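Local atomic coordinates of ferric iron-binding protein HitA (Pseudomonas aeruginosa PAO1, PDB entry 6IWF), a protein that binds ferric iron, probably as the periplasmic solute-binding component of an iron-uptake system, and has been linked to gallium internalisation. Residues T4-T15 and S52-E60; Q156-K167 and E297-L307. One frame throughout, in Å; residues are numbered along the deposited sequence.

Contact 1. Residues T4-T15 and S52-E60; sequences TLTLYNGQHAAT and SPADVLYTE
The carbonyl oxygen of T6 is gripped by two successive backbone amides of the other segment: D55 N lies 2.9 Å from T6 O, and V56 N reaches the same oxygen over a longer bond. D55 turns its side chain back on the same residue. With CG beside its own backbone N (chi1 -64°), the carboxylate reaches T6 N, 2.8 Å from D55 OD2, through the anti lone pair; its other oxygen, OD1, is bonded to S235 OG. Beyond this clamp the strands run parallel at 22°, with axes 4.8 Å apart, and the backbone ladder continues from Y8 N to V56 O, Y58 N to Y8 O and G10 N to Y58 O. The ring of Y8 lies over the methyl of A54, whose CB stands 3.5 Å from the Y8 ring centroid and 4° off the normal, a CH-pi contact centred on the face. The Y8 hydroxyl passes P53 CD and CG and is hydrogen-bonded to E48 OE1; S52 OG bonds to the same oxygen. On the face shared by L7, V56 and Y58, L7 CD1 touches V56 CG1 and Y58 CB. Y58 receives Q11 CG over one ring face at 3.9 Å from the ring centroid, offset toward the rim. Q11 OE1 bends back to accept H12 N at 2.7 Å, just before the helix, where H12 holds the N-cap position. Just past the strand ends H12 CE1 comes within 3.9 Å of E60 OE1, without a bond between them; that oxygen is hydrogen-bonded to Y196 OH. H12 and E60 are both iron ligands, although this chain holds no metal: the loops that follow two adjacent parallel strands bring them to the ferric site of a periplasmic-binding-protein fold.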
# COMPACT_ATOMS: atom_id res chain seq x y z
N THR A 4 3.62 -11.95 -25.42
CA THR A 4 3.84 -10.74 -24.64
C THR A 4 2.73 -10.63 -23.61
O THR A 4 1.55 -10.54 -23.97
CB THR A 4 3.87 -9.51 -25.56
OG1 THR A 4 5.03 -9.59 -26.41
CG2 THR A 4 3.93 -8.22 -24.74
N LEU A 5 3.10 -10.68 -22.33
CA LEU A 5 2.14 -10.41 -21.25
C LEU A 5 1.95 -8.91 -21.10
O LEU A 5 2.90 -8.13 -21.27
CB LEU A 5 2.63 -11.00 -19.93
CG LEU A 5 2.61 -12.51 -19.72
CD1 LEU A 5 3.09 -12.88 -18.31
CD2 LEU A 5 1.23 -13.08 -19.98
N THR A 6 0.73 -8.50 -20.79
CA THR A 6 0.42 -7.11 -20.47
C THR A 6 0.23 -7.01 -18.96
O THR A 6 -0.62 -7.72 -18.40
CB THR A 6 -0.82 -6.62 -21.21
OG1 THR A 6 -0.62 -6.75 -22.63
CG2 THR A 6 -1.09 -5.16 -20.87
N LEU A 7 1.04 -6.17 -18.31
CA LEU A 7 0.96 -5.92 -16.88
C LEU A 7 0.33 -4.55 -16.67
O LEU A 7 0.89 -3.54 -17.11
CB LEU A 7 2.34 -5.97 -16.23
CG LEU A 7 2.41 -5.53 -14.76
CD1 LEU A 7 1.60 -6.52 -13.91
CD2 LEU A 7 3.86 -5.43 -14.26
N TYR A 8 -0.81 -4.52 -15.99
CA TYR A 8 -1.40 -3.27 -15.51
C TYR A 8 -0.77 -2.99 -14.15
O TYR A 8 -1.04 -3.71 -13.18
CB TYR A 8 -2.92 -3.38 -15.40
CG TYR A 8 -3.67 -3.14 -16.70
CD1 TYR A 8 -3.04 -3.32 -17.93
CD2 TYR A 8 -5.00 -2.74 -16.69
CE1 TYR A 8 -3.72 -3.11 -19.11
CE2 TYR A 8 -5.69 -2.53 -17.88
CZ TYR A 8 -5.04 -2.72 -19.08
OH TYR A 8 -5.71 -2.51 -20.27
N ASN A 9 0.07 -1.94 -14.06
CA ASN A 9 0.88 -1.70 -12.87
C ASN A 9 0.40 -0.45 -12.14
O ASN A 9 0.69 0.68 -12.56
CB ASN A 9 2.37 -1.57 -13.20
CG ASN A 9 3.18 -1.25 -11.96
OD1 ASN A 9 2.85 -1.72 -10.87
ND2 ASN A 9 4.23 -0.43 -12.11
N GLY A 10 -0.31 -0.68 -11.03
CA GLY A 10 -0.66 0.35 -10.07
C GLY A 10 0.37 0.58 -8.99
O GLY A 10 0.27 1.56 -8.24
N GLN A 11 1.35 -0.32 -8.86
CA GLN A 11 2.47 -0.09 -7.95
C GLN A 11 3.42 0.94 -8.56
O GLN A 11 3.23 1.41 -9.68
CB GLN A 11 3.21 -1.39 -7.65
CG GLN A 11 3.03 -1.91 -6.24
CD GLN A 11 3.78 -1.10 -5.19
OE1 GLN A 11 4.14 0.06 -5.42
NE2 GLN A 11 4.01 -1.70 -4.04
N HIS A 12 4.46 1.28 -7.81
CA HIS A 12 5.40 2.30 -8.25
C HIS A 12 6.05 1.89 -9.57
O HIS A 12 6.26 0.71 -9.86
CB HIS A 12 6.45 2.53 -7.17
CG HIS A 12 5.95 3.38 -6.04
ND1 HIS A 12 4.91 4.27 -6.18
CD2 HIS A 12 6.35 3.48 -4.75
CE1 HIS A 12 4.69 4.88 -5.03
NE2 HIS A 12 5.55 4.41 -4.14
N ALA A 13 6.35 2.90 -10.40
CA ALA A 13 6.82 2.66 -11.77
C ALA A 13 8.06 1.78 -11.79
O ALA A 13 8.12 0.79 -12.54
CB ALA A 13 7.08 3.99 -12.47
N ALA A 14 9.06 2.11 -10.98
CA ALA A 14 10.32 1.37 -10.99
C ALA A 14 10.15 -0.05 -10.46
O ALA A 14 10.92 -0.94 -10.84
CB ALA A 14 11.38 2.10 -10.16
N THR A 15 9.18 -0.28 -9.58
CA THR A 15 8.94 -1.63 -9.09
C THR A 15 8.34 -2.51 -10.19
O THR A 15 8.73 -3.67 -10.35
CB THR A 15 8.01 -1.57 -7.87
OG1 THR A 15 8.55 -0.67 -6.90
CG2 THR A 15 7.83 -2.95 -7.24
N SER A 52 -10.28 -6.47 -22.60
CA SER A 52 -9.13 -5.96 -21.87
C SER A 52 -7.88 -6.74 -22.27
O SER A 52 -7.90 -7.98 -22.21
CB SER A 52 -9.32 -6.04 -20.36
OG SER A 52 -8.18 -5.48 -19.71
N PRO A 53 -6.80 -6.07 -22.67
CA PRO A 53 -5.55 -6.78 -22.93
C PRO A 53 -4.81 -7.19 -21.67
O PRO A 53 -3.80 -7.92 -21.77
CB PRO A 53 -4.75 -5.76 -23.74
CG PRO A 53 -5.20 -4.44 -23.18
CD PRO A 53 -6.66 -4.61 -22.83
N ALA A 54 -5.28 -6.78 -20.49
CA ALA A 54 -4.55 -7.03 -19.25
C ALA A 54 -4.47 -8.52 -18.96
O ALA A 54 -5.47 -9.24 -19.02
CB ALA A 54 -5.22 -6.31 -18.08
N ASP A 55 -3.26 -8.99 -18.64
CA ASP A 55 -3.07 -10.36 -18.20
C ASP A 55 -2.88 -10.46 -16.69
O ASP A 55 -3.39 -11.41 -16.07
CB ASP A 55 -1.85 -10.97 -18.91
CG ASP A 55 -2.06 -11.07 -20.40
OD1 ASP A 55 -3.01 -11.79 -20.81
OD2 ASP A 55 -1.30 -10.42 -21.16
N VAL A 56 -2.17 -9.50 -16.11
CA VAL A 56 -1.85 -9.45 -14.68
C VAL A 56 -2.10 -8.02 -14.21
O VAL A 56 -1.76 -7.06 -14.91
CB VAL A 56 -0.39 -9.88 -14.41
CG1 VAL A 56 -0.01 -9.67 -12.94
CG2 VAL A 56 -0.18 -11.35 -14.81
N LEU A 57 -2.70 -7.89 -13.03
CA LEU A 57 -2.87 -6.60 -12.37
C LEU A 57 -2.04 -6.58 -11.10
O LEU A 57 -2.07 -7.54 -10.33
CB LEU A 57 -4.34 -6.34 -12.04
CG LEU A 57 -4.65 -5.10 -11.19
CD1 LEU A 57 -4.34 -3.82 -11.94
CD2 LEU A 57 -6.10 -5.13 -10.74
N TYR A 58 -1.31 -5.49 -10.89
CA TYR A 58 -0.43 -5.33 -9.73
C TYR A 58 -0.80 -4.00 -9.10
O TYR A 58 -0.72 -2.96 -9.77
CB TYR A 58 1.03 -5.34 -10.20
CG TYR A 58 2.11 -5.31 -9.14
CD1 TYR A 58 1.86 -5.60 -7.80
CD2 TYR A 58 3.41 -4.99 -9.50
CE1 TYR A 58 2.90 -5.58 -6.86
CE2 TYR A 58 4.44 -4.96 -8.58
CZ TYR A 58 4.19 -5.25 -7.27
OH TYR A 58 5.24 -5.21 -6.39
N THR A 59 -1.27 -4.03 -7.85
CA THR A 59 -1.76 -2.81 -7.20
C THR A 59 -0.98 -2.50 -5.93
O THR A 59 -0.46 -3.38 -5.25
CB THR A 59 -3.25 -2.92 -6.85
OG1 THR A 59 -3.46 -4.00 -5.94
CG2 THR A 59 -4.09 -3.10 -8.11
N GLU A 60 -0.95 -1.20 -5.61
CA GLU A 60 -0.37 -0.73 -4.36
C GLU A 60 -1.17 -1.19 -3.15
O GLU A 60 -0.60 -1.43 -2.08
CB GLU A 60 -0.30 0.80 -4.38
CG GLU A 60 1.08 1.37 -4.46
CD GLU A 60 1.12 2.80 -3.99
OE1 GLU A 60 1.85 3.09 -3.03
OE2 GLU A 60 0.39 3.63 -4.58

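Contact 2. Residues Q156-K167 and E297-L307; sequences QEEAEDWLTGLK and EALSLERDVGL
L301 leaves its helix with CG anti to the backbone N (chi1 176°), which carries the side chain from CB into the hole formed by Q156, A159, E160 and L163. Along the way CG meets L163 CD2 at 3.9 Å, as the two leucines pass antiparallel to one another. At the tip the branches part: L301 CD1 lies against the aliphatic start of E160, 3.9 Å from E160 CG, while L301 CD2 faces A159, 4.0 Å from A159 CB. This knob-into-hole packing sits between helix axes 10.2 Å apart that cross at -44°. Farther on, the ends of L163 and L307 meet head-on, with L163 CD1 3.6 Å from L307 CD1. K167 closes the far end. Its chain, kinked at its second and fourth torsions, passes L307 running the opposite way, with its CD near L307 CD2, and K167 NZ donates to V305 O at 2.9 Å in the carbonyl plane. That carbonyl precedes G306, where a Schellman motif ends the helix. Helix 141-154 borders both partners, through A159 on I151 and A298 on L144 and V147, while L166 of helix 156-169 packs on F134 and F136 of strand 134-136.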
# COMPACT_ATOMS: atom_id res chain seq x y z
N GLN A 156 -18.04 4.46 13.53
CA GLN A 156 -18.30 5.50 12.54
C GLN A 156 -18.30 6.89 13.17
O GLN A 156 -17.77 7.84 12.58
CB GLN A 156 -19.62 5.22 11.83
CG GLN A 156 -20.07 6.34 10.90
CD GLN A 156 -19.31 6.35 9.59
OE1 GLN A 156 -18.70 5.35 9.20
NE2 GLN A 156 -19.35 7.48 8.89
N GLU A 157 -18.88 7.03 14.37
CA GLU A 157 -19.02 8.36 14.95
C GLU A 157 -17.67 8.91 15.39
O GLU A 157 -17.37 10.08 15.14
CB GLU A 157 -20.00 8.31 16.12
CG GLU A 157 -21.33 7.67 15.75
CD GLU A 157 -21.42 6.19 16.12
OE1 GLU A 157 -20.52 5.38 15.75
OE2 GLU A 157 -22.42 5.84 16.78
N GLU A 158 -16.84 8.08 16.03
CA GLU A 158 -15.51 8.54 16.41
C GLU A 158 -14.68 8.84 15.18
O GLU A 158 -13.89 9.79 15.17
CB GLU A 158 -14.84 7.49 17.29
N ALA A 159 -14.83 8.03 14.12
CA ALA A 159 -14.07 8.26 12.90
C ALA A 159 -14.47 9.59 12.26
O ALA A 159 -13.61 10.34 11.79
CB ALA A 159 -14.27 7.10 11.92
N GLU A 160 -15.76 9.89 12.26
CA GLU A 160 -16.23 11.16 11.73
C GLU A 160 -15.69 12.34 12.53
O GLU A 160 -15.26 13.34 11.96
CB GLU A 160 -17.76 11.17 11.70
CG GLU A 160 -18.35 12.42 11.02
CD GLU A 160 -19.85 12.35 10.91
OE1 GLU A 160 -20.34 11.65 10.00
OE2 GLU A 160 -20.55 13.01 11.72
N ASP A 161 -15.70 12.23 13.87
CA ASP A 161 -15.16 13.30 14.71
C ASP A 161 -13.67 13.48 14.47
O ASP A 161 -13.17 14.61 14.38
CB ASP A 161 -15.41 12.98 16.19
CG ASP A 161 -16.87 13.14 16.60
OD1 ASP A 161 -17.64 13.77 15.84
OD2 ASP A 161 -17.22 12.64 17.68
N TRP A 162 -12.95 12.36 14.35
CA TRP A 162 -11.51 12.42 14.11
C TRP A 162 -11.21 13.06 12.76
O TRP A 162 -10.38 13.97 12.66
CB TRP A 162 -10.93 11.00 14.22
CG TRP A 162 -9.50 10.87 13.78
CD1 TRP A 162 -8.38 11.21 14.49
CD2 TRP A 162 -9.05 10.34 12.53
NE1 TRP A 162 -7.25 10.93 13.74
CE2 TRP A 162 -7.64 10.39 12.54
CE3 TRP A 162 -9.70 9.82 11.41
CZ2 TRP A 162 -6.87 9.95 11.46
CZ3 TRP A 162 -8.93 9.38 10.34
CH2 TRP A 162 -7.53 9.45 10.37
N LEU A 163 -11.92 12.62 11.71
CA LEU A 163 -11.64 13.16 10.38
C LEU A 163 -12.07 14.62 10.28
O LEU A 163 -11.44 15.39 9.55
CB LEU A 163 -12.33 12.31 9.32
CG LEU A 163 -11.74 12.44 7.91
CD1 LEU A 163 -10.25 12.08 7.89
CD2 LEU A 163 -12.53 11.59 6.90
N THR A 164 -13.10 15.01 11.02
CA THR A 164 -13.46 16.43 11.11
C THR A 164 -12.31 17.24 11.69
O THR A 164 -11.96 18.30 11.16
CB THR A 164 -14.72 16.60 11.95
OG1 THR A 164 -15.82 15.98 11.28
CG2 THR A 164 -15.03 18.08 12.16
N GLY A 165 -11.70 16.74 12.76
CA GLY A 165 -10.53 17.41 13.31
C GLY A 165 -9.38 17.49 12.31
O GLY A 165 -8.71 18.52 12.21
N LEU A 166 -9.14 16.41 11.56
CA LEU A 166 -8.08 16.47 10.55
C LEU A 166 -8.39 17.51 9.48
O LEU A 166 -7.50 18.22 9.02
CB LEU A 166 -7.84 15.10 9.93
CG LEU A 166 -6.63 14.37 10.50
CD1 LEU A 166 -6.79 14.07 11.98
CD2 LEU A 166 -6.39 13.08 9.70
N LYS A 167 -9.66 17.62 9.06
CA LYS A 167 -10.03 18.68 8.11
C LYS A 167 -9.78 20.07 8.70
O LYS A 167 -9.32 20.98 7.99
CB LYS A 167 -11.50 18.53 7.70
CG LYS A 167 -12.04 19.71 6.85
CD LYS A 167 -11.75 19.52 5.38
CE LYS A 167 -12.51 20.53 4.51
NZ LYS A 167 -13.99 20.52 4.75
N GLU A 297 -17.19 2.56 3.11
CA GLU A 297 -17.65 3.48 4.13
C GLU A 297 -16.64 4.60 4.35
O GLU A 297 -17.00 5.76 4.55
CB GLU A 297 -17.93 2.72 5.43
CG GLU A 297 -18.85 3.41 6.42
CD GLU A 297 -19.22 2.49 7.59
OE1 GLU A 297 -19.71 3.00 8.62
OE2 GLU A 297 -19.03 1.26 7.48
N ALA A 298 -15.35 4.25 4.32
CA ALA A 298 -14.30 5.26 4.44
C ALA A 298 -14.38 6.28 3.31
O ALA A 298 -14.24 7.49 3.54
CB ALA A 298 -12.92 4.59 4.45
N LEU A 299 -14.63 5.82 2.08
CA LEU A 299 -14.70 6.76 0.96
C LEU A 299 -15.86 7.72 1.14
O LEU A 299 -15.72 8.93 0.93
CB LEU A 299 -14.82 6.00 -0.36
CG LEU A 299 -14.59 6.83 -1.62
CD1 LEU A 299 -13.30 7.65 -1.54
CD2 LEU A 299 -14.58 5.90 -2.84
N SER A 300 -17.01 7.20 1.57
CA SER A 300 -18.17 8.06 1.79
C SER A 300 -17.91 9.09 2.88
O SER A 300 -18.34 10.24 2.77
CB SER A 300 -19.39 7.22 2.16
OG SER A 300 -19.85 6.50 1.05
N LEU A 301 -17.18 8.69 3.93
CA LEU A 301 -16.89 9.62 5.01
C LEU A 301 -15.95 10.72 4.56
O LEU A 301 -16.14 11.89 4.89
CB LEU A 301 -16.30 8.85 6.20
CG LEU A 301 -15.86 9.69 7.38
CD1 LEU A 301 -17.03 10.54 7.89
CD2 LEU A 301 -15.31 8.79 8.49
N GLU A 302 -14.91 10.35 3.80
CA GLU A 302 -14.02 11.35 3.22
C GLU A 302 -14.80 12.35 2.37
O GLU A 302 -14.55 13.56 2.44
CB GLU A 302 -12.97 10.68 2.35
CG GLU A 302 -11.87 9.97 3.11
CD GLU A 302 -10.80 9.41 2.17
OE1 GLU A 302 -9.69 9.09 2.63
OE2 GLU A 302 -11.09 9.28 0.95
N ARG A 303 -15.74 11.86 1.57
CA ARG A 303 -16.54 12.76 0.75
C ARG A 303 -17.40 13.67 1.61
O ARG A 303 -17.51 14.88 1.34
CB ARG A 303 -17.41 11.95 -0.20
CG ARG A 303 -16.65 11.42 -1.38
CD ARG A 303 -16.61 12.44 -2.54
NE ARG A 303 -15.60 12.05 -3.52
CZ ARG A 303 -15.65 10.93 -4.25
NH1 ARG A 303 -14.68 10.67 -5.12
NH2 ARG A 303 -16.67 10.09 -4.14
N ASP A 304 -18.00 13.12 2.67
CA ASP A 304 -18.88 13.92 3.51
C ASP A 304 -18.12 15.04 4.21
O ASP A 304 -18.62 16.16 4.35
CB ASP A 304 -19.59 13.03 4.53
CG ASP A 304 -20.55 12.04 3.88
OD1 ASP A 304 -20.79 12.13 2.66
OD2 ASP A 304 -21.07 11.16 4.60
N VAL A 305 -16.88 14.76 4.65
CA VAL A 305 -16.05 15.77 5.32
C VAL A 305 -15.37 16.72 4.34
O VAL A 305 -14.82 17.74 4.76
CB VAL A 305 -15.06 15.01 6.23
CG1 VAL A 305 -14.06 15.96 6.92
CG2 VAL A 305 -15.84 14.25 7.28
N GLY A 306 -15.40 16.43 3.04
CA GLY A 306 -14.81 17.33 2.07
C GLY A 306 -13.33 17.12 1.82
O GLY A 306 -12.64 18.06 1.40
N LEU A 307 -12.82 15.92 2.06
CA LEU A 307 -11.41 15.63 1.90
C LEU A 307 -11.11 14.86 0.62
O LEU A 307 -9.95 14.74 0.23
CB LEU A 307 -10.90 14.85 3.11
CG LEU A 307 -10.70 15.66 4.38
CD1 LEU A 307 -10.30 14.75 5.54
CD2 LEU A 307 -9.64 16.76 4.18

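How the contacts relate
The two contacts do not touch: their centres are 31 Å apart and their nearest atoms about 14 Å. Both segments of contact 1 come earlier in the chain than either segment of contact 2. Only contact 1 holds iron ligands, H12 and E60. The other two, Y196 and Y197, come from the start of helix 196-205; at their nearest atoms, the side chain of Y196 is about 3 Å from that of E60 and the side chain of Y197 about 4 Å from that of H12. Contact 2 lies away from this site and joins the C-terminal helix to helix 156-169. Its centre is also farther from the chain centre, 20 Å against 15 Å for contact 1.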